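Nuclear transport factor 2 family protein (Rhodopseudomonas palustris, PDB 3DM8) is of uncharacterised function but has the SnoaL-like fold of the nuclear transport factor 2 superfamily and may be an isomerase. Local coordinates at residues A[4-9]-A[111-116]; A[29-35]-A[50-56]; A[103-108]-A[119-124]. All blocks are in the same frame, centred on the assembly; numbering follows the deposited sequence.

Contact 1. Residues A[4-9]-A[111-116]; sequences HSLWRF and FQNGRL
With CG set beside its backbone N (chi1 -56°), Phe111 lays its ring beneath the first turn of helix 5-19, where Ser5 CB sits over one face, 3.5 Å from Phe111 CD2. This is the N-terminal helix of an NTF2-like fold meeting the tip of the hairpin formed by strands 100-112 and 115-123, closed by a type I' turn from Gln112 to Arg115. The helix start is capped by His4, whose ND1 accepts from Leu6 N in the plane of the imidazole, while His4 NE2 bonds to Gly80 O. One turn further on, Arg8 bends at chi3 (-51°), which swings its guanidinium back to the hairpin: NH2 of Arg8 donates to Gly114 O at 2.6 Å and to Ser5 OG at 2.9 Å, both acceptors lying at the edge of the group near its plane. Two bonds on one nitrogen thus fix the rotation of the arginine end. Gly114 has a positive phi, and a side chain there would press on the same nitrogen. Deeper in, Phe9 CB approaches the edge of the Phe111 ring, and CD2 of Leu116 lies over one face of the Phe9 ring, 3.7 Å from Phe9 CE1.

Contact 2. Residues A[29-35]-A[50-56]; sequences IDDNIDW and RQGKAAV. With CE9 (dodecyl nona ethylene glycol ether), chain B.
Trp35 and Arg50 exchange two backbone hydrogen bonds, Arg50 N to Trp35 O at 2.8 Å and Trp35 N to Arg50 O at 3.0 Å, forming a hydrogen-bonded antiparallel pair. Gly52 N continues the pairing with a nearly straight bond to Ile33 O (2.8 Å). Lys53 N reaches back to Asp31 O, approaching from above the carbonyl plane, so the N terminus of helix 53-66 is tied to the corner at Asp31 and Asn32. That corner is a type I turn, reinforced by an Asx turn in which Asp30 OD2 accepts from Asn32 N.

The lysine chain passes over Ile29 and bends at chi3 (94°), carrying CE and NZ toward Asp31. Lys53 NZ is 4.2 Å from Asp31 OD1, too far for a salt bridge; two waters span the gap, one only weakly bound to NZ, and Ala26 O takes a direct hydrogen bond from the same nitrogen. On the sheet face of Asp34 and Gln51, the carboxylate and amide run side by side with their planes nearly perpendicular. A water joins Asp34 OD1, Trp35 O and Gln51 NE2, and Asp34 OD1 also forms a salt bridge with Arg120. The bound detergent lies on this face, its O34 3.1 Å from Gln51 OE1.

Beneath the other face, Val56 divides its methyls: CG1 sits over the six-membered ring of Trp35, 3.5 Å from Trp35 CE3, while CG2 presses tightly on Ile33 CG2 at 3.5 Å. The arrangement is a beta hairpin running directly into a helix that packs against its buried face, part of the curved sheet and helix layer of the NTF2-like fold.

Contact 3. Residues A[103-108]-A[119-124]; sequences VRMALF and LRMVLD
Strands 103-108 and 119-123 run antiparallel, their axes 4.6 Å apart at closest approach and their directions 153° apart, with Ala106-Val122 and Phe108-Arg120 as hydrogen-bonded pairs and Met105-Leu123 and Leu107-Met121 as non-hydrogen-bonded ones. The bond from Ala106 N to Val122 O is 2.8 Å; a longer one from Asp124 N to Arg104 O, 3.2 Å, extends the pairing to the residue that caps helix 125-133.

On the face of Met105, Leu107, Met121 and Leu123 the contacts are almost wholly apolar. Met121 extends with CG anti to its amide nitrogen (chi1 176°) and turns at chi3, bringing its SD to 3.5 Å from Met105 SD and its CE to 3.9 Å from Leu107 CD1. The two thioether chains cross obliquely, while Met105 CG lies alongside Leu123 CB. The same Leu107 CD1 is also pressed on Leu119 CD1, at a tight 3.5 Å. Replacing Met121 with an alanine would probably leave Met105 SD without its sulfur neighbour and open a gap beside Leu107 CD1.

The face of Ala106, Phe108, Arg120 and Val122 turns to the second subunit: Ala106 packs on Ala106 of that chain, and Val122 and Arg120 on its Met87. Arg120, whose NH1 is held by Asp34, donates from NH2 to Leu119 O at 3.0 Å. At the far end, a water links Arg104 NH1 to Asp124 OD2, 2.7 Å from the latter; Arg104 also has a salt bridge to Glu75, and Asp124 OD1 a hydrogen bond with Thr125 OG1 of the second subunit. The chemistry thus divides by face: sulfur and methyl groups pack within the subunit, whereas the face of Ala106, Phe108, Arg120 and Val122 meets the second subunit with a mixture of apolar groups and one arginine.

From the N terminus, helix 5-19 enters first, and its opening turn waits for the hairpin tip 111-116 to close contact 1, a loop of about a hundred residues. Within that loop, contact 2 closes a short one, joining the corner at 29-35 to 50-56. Contact 3 begins before contact 1 has closed and ends after it, so these two cross, sharing strands 100-112 and 115-123. Contacts 2 and 3 follow in series. Strand 115-123 is the common seam: Leu116 O meets Asp30 N at 2.9 Å between contacts 1 and 2, and Trp35 packs on Leu119 between contacts 2 and 3. Together they bind the N-terminal helix, helix 53-66 and the sheet that reaches the dimer interface.

Contact 1. Residues A[4-9]-A[111-116]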
loop_
_atom_site.group_PDB
_atom_site.type_symbol
_atom_site.label_atom_id
_atom_site.label_comp_id
_atom_site.label_asym_id
_atom_site.label_seq_id
_atom_site.Cartn_x
_atom_site.Cartn_y
_atom_site.Cartn_z
ATOM N N HIS A 4 -21.032 0.733 -6.016
ATOM C CA HIS A 4 -19.726 1.145 -6.486
ATOM C C HIS A 4 -19.054 0.032 -7.302
ATOM O O HIS A 4 -19.114 -1.133 -6.965
ATOM C CB HIS A 4 -18.864 1.585 -5.310
ATOM C CG HIS A 4 -17.723 2.463 -5.707
ATOM N ND1 HIS A 4 -16.587 1.964 -6.281
ATOM C CD2 HIS A 4 -17.554 3.807 -5.639
ATOM C CE1 HIS A 4 -15.755 2.957 -6.550
ATOM N NE2 HIS A 4 -16.316 4.089 -6.154
ATOM N N SER A 5 -18.398 0.462 -8.371
ATOM C CA SER A 5 -17.647 -0.411 -9.281
ATOM C C SER A 5 -16.594 -1.210 -8.569
ATOM O O SER A 5 -16.202 -2.288 -9.039
ATOM C CB SER A 5 -17.015 0.402 -10.423
ATOM O OG SER A 5 -18.041 0.894 -11.301
ATOM N N LEU A 6 -16.127 -0.698 -7.444
ATOM C CA LEU A 6 -15.085 -1.441 -6.683
ATOM C C LEU A 6 -15.654 -2.798 -6.191
ATOM O O LEU A 6 -15.008 -3.857 -6.253
ATOM C CB LEU A 6 -14.603 -0.621 -5.501
ATOM C CG LEU A 6 -13.612 -1.328 -4.574
ATOM C CD1 LEU A 6 -12.312 -1.636 -5.341
ATOM C CD2 LEU A 6 -13.370 -0.568 -3.222
ATOM N N TRP A 7 -16.879 -2.726 -5.704
ATOM C CA TRP A 7 -17.571 -3.923 -5.179
ATOM C C TRP A 7 -17.856 -4.937 -6.304
ATOM O O TRP A 7 -17.764 -6.176 -6.120
ATOM C CB TRP A 7 -18.835 -3.555 -4.378
ATOM C CG TRP A 7 -18.568 -2.463 -3.336
ATOM C CD1 TRP A 7 -19.254 -1.312 -3.173
ATOM C CD2 TRP A 7 -17.522 -2.447 -2.367
ATOM N NE1 TRP A 7 -18.714 -0.575 -2.134
ATOM C CE2 TRP A 7 -17.632 -1.243 -1.644
ATOM C CE3 TRP A 7 -16.489 -3.325 -2.055
ATOM C CZ2 TRP A 7 -16.762 -0.908 -0.611
ATOM C CZ3 TRP A 7 -15.627 -2.997 -1.009
ATOM C CH2 TRP A 7 -15.775 -1.813 -0.301
ATOM N N ARG A 8 -18.215 -4.405 -7.458
ATOM C CA ARG A 8 -18.489 -5.245 -8.642
ATOM C C ARG A 8 -17.220 -5.949 -9.103
ATOM O O ARG A 8 -17.217 -7.144 -9.456
ATOM C CB ARG A 8 -19.116 -4.443 -9.772
ATOM C CG ARG A 8 -20.447 -3.847 -9.443
ATOM C CD ARG A 8 -21.028 -3.130 -10.635
ATOM N NE ARG A 8 -20.070 -2.197 -11.213
ATOM C CZ ARG A 8 -19.587 -2.283 -12.453
ATOM N NH1 ARG A 8 -19.989 -3.248 -13.264
ATOM N NH2 ARG A 8 -18.727 -1.382 -12.882
ATOM N N PHE A 9 -16.126 -5.198 -9.070
ATOM C CA PHE A 9 -14.821 -5.742 -9.437
ATOM C C PHE A 9 -14.395 -6.796 -8.437
ATOM O O PHE A 9 -13.898 -7.850 -8.794
ATOM C CB PHE A 9 -13.768 -4.624 -9.512
ATOM C CG PHE A 9 -12.374 -5.111 -9.588
ATOM C CD1 PHE A 9 -11.917 -5.792 -10.687
ATOM C CD2 PHE A 9 -11.488 -4.813 -8.589
ATOM C CE1 PHE A 9 -10.616 -6.255 -10.753
ATOM C CE2 PHE A 9 -10.166 -5.253 -8.675
ATOM C CZ PHE A 9 -9.751 -5.992 -9.747
ATOM N N PHE A 111 -11.899 3.943 -12.506
ATOM C CA PHE A 111 -12.910 3.374 -13.372
ATOM C C PHE A 111 -13.449 4.406 -14.348
ATOM O O PHE A 111 -13.455 5.618 -14.086
ATOM C CB PHE A 111 -14.092 2.835 -12.569
ATOM C CG PHE A 111 -13.728 1.842 -11.528
ATOM C CD1 PHE A 111 -13.336 2.249 -10.255
ATOM C CD2 PHE A 111 -13.834 0.484 -11.800
ATOM C CE1 PHE A 111 -12.997 1.329 -9.283
ATOM C CE2 PHE A 111 -13.466 -0.456 -10.818
ATOM C CZ PHE A 111 -13.041 -0.041 -9.596
ATOM N N GLN A 112 -13.910 3.885 -15.473
ATOM C CA GLN A 112 -14.580 4.689 -16.463
ATOM C C GLN A 112 -15.638 3.838 -17.100
ATOM O O GLN A 112 -15.383 2.727 -17.566
ATOM C CB GLN A 112 -13.597 5.191 -17.502
ATOM C CG GLN A 112 -12.595 6.159 -16.963
ATOM N N ASN A 113 -16.841 4.358 -17.048
ATOM C CA ASN A 113 -17.947 3.737 -17.720
ATOM C C ASN A 113 -18.112 2.341 -17.189
ATOM O O ASN A 113 -18.523 1.426 -17.898
ATOM C CB ASN A 113 -17.688 3.692 -19.208
ATOM C CG ASN A 113 -17.853 5.038 -19.855
ATOM O OD1 ASN A 113 -18.818 5.767 -19.588
ATOM N ND2 ASN A 113 -16.915 5.376 -20.728
ATOM N N GLY A 114 -17.757 2.223 -15.934
ATOM C CA GLY A 114 -18.045 1.046 -15.113
ATOM C C GLY A 114 -17.006 -0.015 -15.316
ATOM O O GLY A 114 -17.148 -1.168 -14.883
ATOM N N ARG A 115 -15.944 0.363 -16.002
ATOM C CA ARG A 115 -14.845 -0.580 -16.242
ATOM C C ARG A 115 -13.604 -0.105 -15.507
ATOM O O ARG A 115 -13.333 1.085 -15.428
ATOM C CB ARG A 115 -14.549 -0.691 -17.735
ATOM C CG ARG A 115 -15.689 -1.281 -18.546
ATOM C CD ARG A 115 -15.218 -1.606 -19.968
ATOM N NE ARG A 115 -15.158 -0.355 -20.680
ATOM C CZ ARG A 115 -16.235 0.215 -21.211
ATOM N NH1 ARG A 115 -17.415 -0.390 -21.112
ATOM N NH2 ARG A 115 -16.144 1.389 -21.817
ATOM N N LEU A 116 -12.835 -1.069 -15.043
ATOM C CA LEU A 116 -11.528 -0.812 -14.379
ATOM C C LEU A 116 -10.500 -0.418 -15.422
ATOM O O LEU A 116 -10.154 -1.198 -16.299
ATOM C CB LEU A 116 -11.050 -2.042 -13.619
ATOM C CG LEU A 116 -9.752 -1.912 -12.813
ATOM C CD1 LEU A 116 -10.025 -0.937 -11.626
ATOM C CD2 LEU A 116 -9.263 -3.247 -12.360
#

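Contact 2. Residues A[29-35]-A[50-56]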
loop_
_atom_site.group_PDB
_atom_site.type_symbol
_atom_site.label_atom_id
_atom_site.label_comp_id
_atom_site.label_asym_id
_atom_site.label_seq_id
_atom_site.Cartn_x
_atom_site.Cartn_y
_atom_site.Cartn_z
ATOM N N ILE A 29 -12.981 -5.483 -16.818
ATOM C CA ILE A 29 -11.623 -4.988 -17.100
ATOM C C ILE A 29 -11.609 -4.218 -18.432
ATOM O O ILE A 29 -12.064 -4.744 -19.466
ATOM C CB ILE A 29 -10.618 -6.151 -17.166
ATOM C CG1 ILE A 29 -10.459 -6.840 -15.792
ATOM C CG2 ILE A 29 -9.223 -5.644 -17.594
ATOM C CD1 ILE A 29 -10.218 -5.883 -14.684
ATOM N N ASP A 30 -11.163 -2.952 -18.436
ATOM C CA ASP A 30 -11.126 -2.158 -19.683
ATOM C C ASP A 30 -10.131 -2.756 -20.648
ATOM O O ASP A 30 -9.095 -3.241 -20.240
ATOM C CB ASP A 30 -10.671 -0.723 -19.416
ATOM C CG ASP A 30 -10.846 0.200 -20.615
ATOM O OD1 ASP A 30 -11.985 0.681 -20.861
ATOM O OD2 ASP A 30 -9.834 0.515 -21.271
ATOM N N ASP A 31 -10.428 -2.645 -21.944
ATOM C CA ASP A 31 -9.562 -3.243 -22.935
ATOM C C ASP A 31 -8.141 -2.709 -22.823
ATOM O O ASP A 31 -7.154 -3.418 -23.141
ATOM C CB ASP A 31 -10.035 -2.978 -24.368
ATOM C CG ASP A 31 -11.223 -3.846 -24.814
ATOM O OD1 ASP A 31 -11.627 -4.781 -24.082
ATOM O OD2 ASP A 31 -11.717 -3.582 -25.944
ATOM N N ASN A 32 -8.016 -1.467 -22.353
ATOM C CA ASN A 32 -6.706 -0.800 -22.294
ATOM C C ASN A 32 -6.287 -0.492 -20.900
ATOM O O ASN A 32 -5.566 0.460 -20.651
ATOM C CB ASN A 32 -6.684 0.482 -23.130
ATOM C CG ASN A 32 -7.044 0.218 -24.585
ATOM O OD1 ASN A 32 -8.092 0.691 -25.121
ATOM N ND2 ASN A 32 -6.262 -0.613 -25.197
ATOM N N ILE A 33 -6.730 -1.322 -19.976
ATOM C CA ILE A 33 -6.337 -1.153 -18.575
ATOM C C ILE A 33 -4.829 -0.947 -18.395
ATOM O O ILE A 33 -3.975 -1.602 -19.030
ATOM C CB ILE A 33 -6.809 -2.326 -17.700
ATOM C CG1 ILE A 33 -6.532 -2.055 -16.197
ATOM C CG2 ILE A 33 -6.149 -3.665 -18.172
ATOM C CD1 ILE A 33 -7.295 -2.955 -15.264
ATOM N N ASP A 34 -4.518 -0.032 -17.469
ATOM C CA ASP A 34 -3.142 0.268 -17.045
ATOM C C ASP A 34 -2.955 -0.253 -15.641
ATOM O O ASP A 34 -3.515 0.256 -14.701
ATOM C CB ASP A 34 -2.937 1.775 -17.099
ATOM C CG ASP A 34 -1.553 2.228 -16.733
ATOM O OD1 ASP A 34 -0.835 1.576 -15.952
ATOM O OD2 ASP A 34 -1.206 3.337 -17.250
ATOM N N TRP A 35 -2.205 -1.355 -15.534
ATOM C CA TRP A 35 -2.149 -2.183 -14.318
ATOM C C TRP A 35 -0.752 -2.366 -13.769
ATOM O O TRP A 35 0.242 -2.503 -14.528
ATOM C CB TRP A 35 -2.695 -3.582 -14.688
ATOM C CG TRP A 35 -2.581 -4.748 -13.731
ATOM C CD1 TRP A 35 -1.473 -5.533 -13.488
ATOM C CD2 TRP A 35 -3.662 -5.391 -13.067
ATOM N NE1 TRP A 35 -1.801 -6.559 -12.644
ATOM C CE2 TRP A 35 -3.147 -6.500 -12.381
ATOM C CE3 TRP A 35 -5.018 -5.131 -12.978
ATOM C CZ2 TRP A 35 -3.952 -7.336 -11.635
ATOM C CZ3 TRP A 35 -5.804 -5.908 -12.189
ATOM C CH2 TRP A 35 -5.298 -6.999 -11.516
ATOM N N ARG A 50 1.365 -4.383 -16.311
ATOM C CA ARG A 50 0.750 -4.910 -17.519
ATOM C C ARG A 50 -0.129 -3.826 -18.183
ATOM O O ARG A 50 -0.683 -2.946 -17.499
ATOM C CB ARG A 50 -0.148 -6.133 -17.196
ATOM C CG ARG A 50 0.476 -7.346 -16.522
ATOM C CD ARG A 50 1.581 -7.980 -17.371
ATOM N NE ARG A 50 2.021 -9.227 -16.723
ATOM C CZ ARG A 50 2.902 -9.284 -15.739
ATOM N NH1 ARG A 50 3.509 -8.199 -15.350
ATOM N NH2 ARG A 50 3.236 -10.449 -15.199
ATOM N N GLN A 51 -0.243 -3.927 -19.488
ATOM C CA GLN A 51 -1.168 -3.101 -20.252
ATOM C C GLN A 51 -2.131 -4.008 -20.998
ATOM O O GLN A 51 -1.715 -4.889 -21.763
ATOM C CB GLN A 51 -0.448 -2.241 -21.289
ATOM C CG GLN A 51 0.722 -1.493 -20.798
ATOM C CD GLN A 51 0.440 -0.691 -19.562
ATOM O OE1 GLN A 51 -0.586 0.020 -19.448
ATOM N NE2 GLN A 51 1.373 -0.789 -18.605
ATOM N N GLY A 52 -3.417 -3.653 -20.900
ATOM C CA GLY A 52 -4.478 -4.316 -21.647
ATOM C C GLY A 52 -5.147 -5.445 -20.924
ATOM O O GLY A 52 -4.539 -6.159 -20.124
ATOM N N LYS A 53 -6.420 -5.651 -21.262
ATOM C CA LYS A 53 -7.203 -6.686 -20.676
ATOM C C LYS A 53 -6.641 -8.068 -20.807
ATOM O O LYS A 53 -6.669 -8.872 -19.836
ATOM C CB LYS A 53 -8.668 -6.630 -21.202
ATOM C CG LYS A 53 -9.521 -7.852 -20.796
ATOM C CD LYS A 53 -10.994 -7.594 -21.011
ATOM C CE LYS A 53 -11.487 -8.056 -22.267
ATOM N NZ LYS A 53 -13.017 -8.263 -22.291
ATOM N N ALA A 54 -6.159 -8.432 -21.989
ATOM C CA ALA A 54 -5.643 -9.831 -22.175
ATOM C C ALA A 54 -4.518 -10.149 -21.206
ATOM O O ALA A 54 -4.490 -11.201 -20.566
ATOM C CB ALA A 54 -5.166 -10.071 -23.615
ATOM N N ALA A 55 -3.571 -9.229 -21.062
ATOM C CA ALA A 55 -2.432 -9.454 -20.148
ATOM C C ALA A 55 -2.876 -9.477 -18.694
ATOM O O ALA A 55 -2.347 -10.236 -17.880
ATOM C CB ALA A 55 -1.343 -8.374 -20.351
ATOM N N VAL A 56 -3.861 -8.650 -18.328
ATOM C CA VAL A 56 -4.364 -8.654 -16.948
ATOM C C VAL A 56 -5.148 -9.934 -16.654
ATOM O O VAL A 56 -5.014 -10.495 -15.576
ATOM C CB VAL A 56 -5.176 -7.374 -16.617
ATOM C CG1 VAL A 56 -6.040 -7.556 -15.308
ATOM C CG2 VAL A 56 -4.231 -6.087 -16.620
HETATM C C29 CE9 B . 6.041 2.985 -21.356
HETATM C C30 CE9 B . 5.344 2.088 -20.335
HETATM O O31 CE9 B . 4.017 2.567 -20.127
HETATM C C32 CE9 B . 3.273 1.792 -19.194
HETATM C C33 CE9 B . 1.915 2.443 -19.009
HETATM O O34 CE9 B . 1.224 2.401 -20.249
HETATM C C35 CE9 B . 0.664 3.664 -20.571
HETATM C C36 CE9 B . -0.568 3.463 -21.427
HETATM O O37 CE9 B . -0.192 3.652 -22.785
HETATM C C38 CE9 B . 0.198 4.992 -23.051
HETATM C C39 CE9 B . 1.526 4.993 -23.789
HETATM O OXT CE9 B . 1.374 5.816 -24.949
HETATM O O HOH W 1 -13.310 -4.998 -21.651
HETATM O O HOH W 2 -13.099 -6.733 -24.803
HETATM O O HOH W 3 -2.588 0.542 -20.862
HETATM O O HOH W 4 1.203 -0.262 -15.783
#

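Contact 3. Residues A[103-108]-A[119-124]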
loop_
_atom_site.group_PDB
_atom_site.type_symbol
_atom_site.label_atom_id
_atom_site.label_comp_id
_atom_site.label_asym_id
_atom_site.label_seq_id
_atom_site.Cartn_x
_atom_site.Cartn_y
_atom_site.Cartn_z
ATOM N N VAL A 103 -1.873 -12.019 3.252
ATOM C CA VAL A 103 -1.339 -10.947 2.402
ATOM C C VAL A 103 -2.057 -9.650 2.706
ATOM O O VAL A 103 -3.272 -9.601 2.621
ATOM C CB VAL A 103 -1.546 -11.286 0.918
ATOM C CG1 VAL A 103 -0.887 -10.250 0.034
ATOM C CG2 VAL A 103 -0.959 -12.672 0.604
ATOM N N ARG A 104 -1.301 -8.610 3.073
ATOM C CA ARG A 104 -1.893 -7.318 3.287
ATOM C C ARG A 104 -1.568 -6.401 2.103
ATOM O O ARG A 104 -0.404 -6.254 1.714
ATOM C CB ARG A 104 -1.355 -6.674 4.554
ATOM C CG ARG A 104 -2.025 -5.396 4.772
ATOM C CD ARG A 104 -1.578 -4.726 6.027
ATOM N NE ARG A 104 -2.492 -5.041 7.137
ATOM C CZ ARG A 104 -2.198 -5.849 8.143
ATOM N NH1 ARG A 104 -1.054 -6.520 8.195
ATOM N NH2 ARG A 104 -3.101 -6.043 9.079
ATOM N N MET A 105 -2.607 -5.826 1.516
ATOM C CA MET A 105 -2.455 -5.090 0.260
ATOM C C MET A 105 -3.148 -3.732 0.358
ATOM O O MET A 105 -4.124 -3.583 1.068
ATOM C CB MET A 105 -3.045 -5.869 -0.913
ATOM C CG MET A 105 -2.619 -7.307 -1.039
ATOM S SD MET A 105 -3.710 -8.214 -2.218
ATOM C CE MET A 105 -5.234 -8.276 -1.301
ATOM N N ALA A 106 -2.608 -2.775 -0.383
ATOM C CA ALA A 106 -3.219 -1.470 -0.597
ATOM C C ALA A 106 -3.443 -1.306 -2.091
ATOM O O ALA A 106 -2.515 -1.468 -2.895
ATOM C CB ALA A 106 -2.307 -0.364 -0.072
ATOM N N LEU A 107 -4.689 -1.020 -2.437
ATOM C CA LEU A 107 -5.204 -1.016 -3.816
ATOM C C LEU A 107 -5.749 0.378 -4.164
ATOM O O LEU A 107 -6.544 0.933 -3.431
ATOM C CB LEU A 107 -6.345 -2.070 -3.864
ATOM C CG LEU A 107 -7.120 -2.251 -5.135
ATOM C CD1 LEU A 107 -6.182 -2.948 -6.122
ATOM C CD2 LEU A 107 -8.364 -3.094 -4.852
ATOM N N PHE A 108 -5.283 0.939 -5.273
ATOM C CA PHE A 108 -5.824 2.146 -5.849
ATOM C C PHE A 108 -6.371 1.866 -7.207
ATOM O O PHE A 108 -5.654 1.333 -8.069
ATOM C CB PHE A 108 -4.753 3.244 -5.952
ATOM C CG PHE A 108 -4.181 3.667 -4.608
ATOM C CD1 PHE A 108 -3.325 2.838 -3.905
ATOM C CD2 PHE A 108 -4.519 4.879 -4.081
ATOM C CE1 PHE A 108 -2.826 3.240 -2.673
ATOM C CE2 PHE A 108 -4.035 5.270 -2.838
ATOM C CZ PHE A 108 -3.171 4.421 -2.163
ATOM N N LEU A 119 -5.217 0.201 -12.165
ATOM C CA LEU A 119 -4.990 -0.425 -10.884
ATOM C C LEU A 119 -3.542 -0.394 -10.488
ATOM O O LEU A 119 -2.631 -0.636 -11.320
ATOM C CB LEU A 119 -5.517 -1.880 -10.908
ATOM C CG LEU A 119 -5.360 -2.705 -9.640
ATOM C CD1 LEU A 119 -6.545 -3.696 -9.488
ATOM C CD2 LEU A 119 -3.989 -3.510 -9.514
ATOM N N ARG A 120 -3.329 -0.062 -9.219
ATOM C CA ARG A 120 -2.010 -0.093 -8.606
ATOM C C ARG A 120 -2.142 -0.745 -7.249
ATOM O O ARG A 120 -3.046 -0.422 -6.461
ATOM C CB ARG A 120 -1.436 1.314 -8.429
ATOM C CG ARG A 120 -1.073 2.058 -9.709
ATOM C CD ARG A 120 0.032 1.350 -10.461
ATOM N NE ARG A 120 0.522 2.120 -11.592
ATOM C CZ ARG A 120 0.006 2.037 -12.815
ATOM N NH1 ARG A 120 0.498 2.736 -13.796
ATOM N NH2 ARG A 120 -0.978 1.218 -13.041
ATOM N N MET A 121 -1.312 -1.735 -7.035
ATOM C CA MET A 121 -1.281 -2.459 -5.780
ATOM C C MET A 121 0.097 -2.514 -5.184
ATOM O O MET A 121 1.034 -2.866 -5.838
ATOM C CB MET A 121 -1.797 -3.880 -5.956
ATOM C CG MET A 121 -1.682 -4.646 -4.686
ATOM S SD MET A 121 -2.153 -6.362 -4.784
ATOM C CE MET A 121 -3.877 -5.929 -4.965
ATOM N N VAL A 122 0.165 -2.149 -3.919
ATOM C CA VAL A 122 1.345 -2.300 -3.043
ATOM C C VAL A 122 0.998 -3.293 -1.971
ATOM O O VAL A 122 -0.021 -3.186 -1.303
ATOM C CB VAL A 122 1.689 -0.955 -2.330
ATOM C CG1 VAL A 122 3.041 -1.058 -1.594
ATOM C CG2 VAL A 122 1.736 0.119 -3.343
ATOM N N LEU A 123 1.877 -4.254 -1.747
ATOM C CA LEU A 123 1.717 -5.132 -0.605
ATOM C C LEU A 123 2.982 -5.416 0.157
ATOM O O LEU A 123 4.070 -4.984 -0.222
ATOM C CB LEU A 123 1.159 -6.464 -1.064
ATOM C CG LEU A 123 2.063 -7.197 -2.021
ATOM C CD1 LEU A 123 1.929 -8.639 -1.738
ATOM C CD2 LEU A 123 1.668 -6.867 -3.451
ATOM N N ASP A 124 2.774 -6.003 1.325
ATOM C CA ASP A 124 3.894 -6.313 2.267
ATOM C C ASP A 124 4.586 -7.554 1.717
ATOM O O ASP A 124 4.317 -8.706 2.072
ATOM C CB ASP A 124 3.402 -6.408 3.736
ATOM C CG ASP A 124 4.566 -6.580 4.742
ATOM O OD1 ASP A 124 5.720 -6.831 4.304
ATOM O OD2 ASP A 124 4.321 -6.597 5.969
HETATM O O HOH W 5 1.799 -9.478 2.861
HETATM O O HOH W 6 1.824 -7.057 6.814
#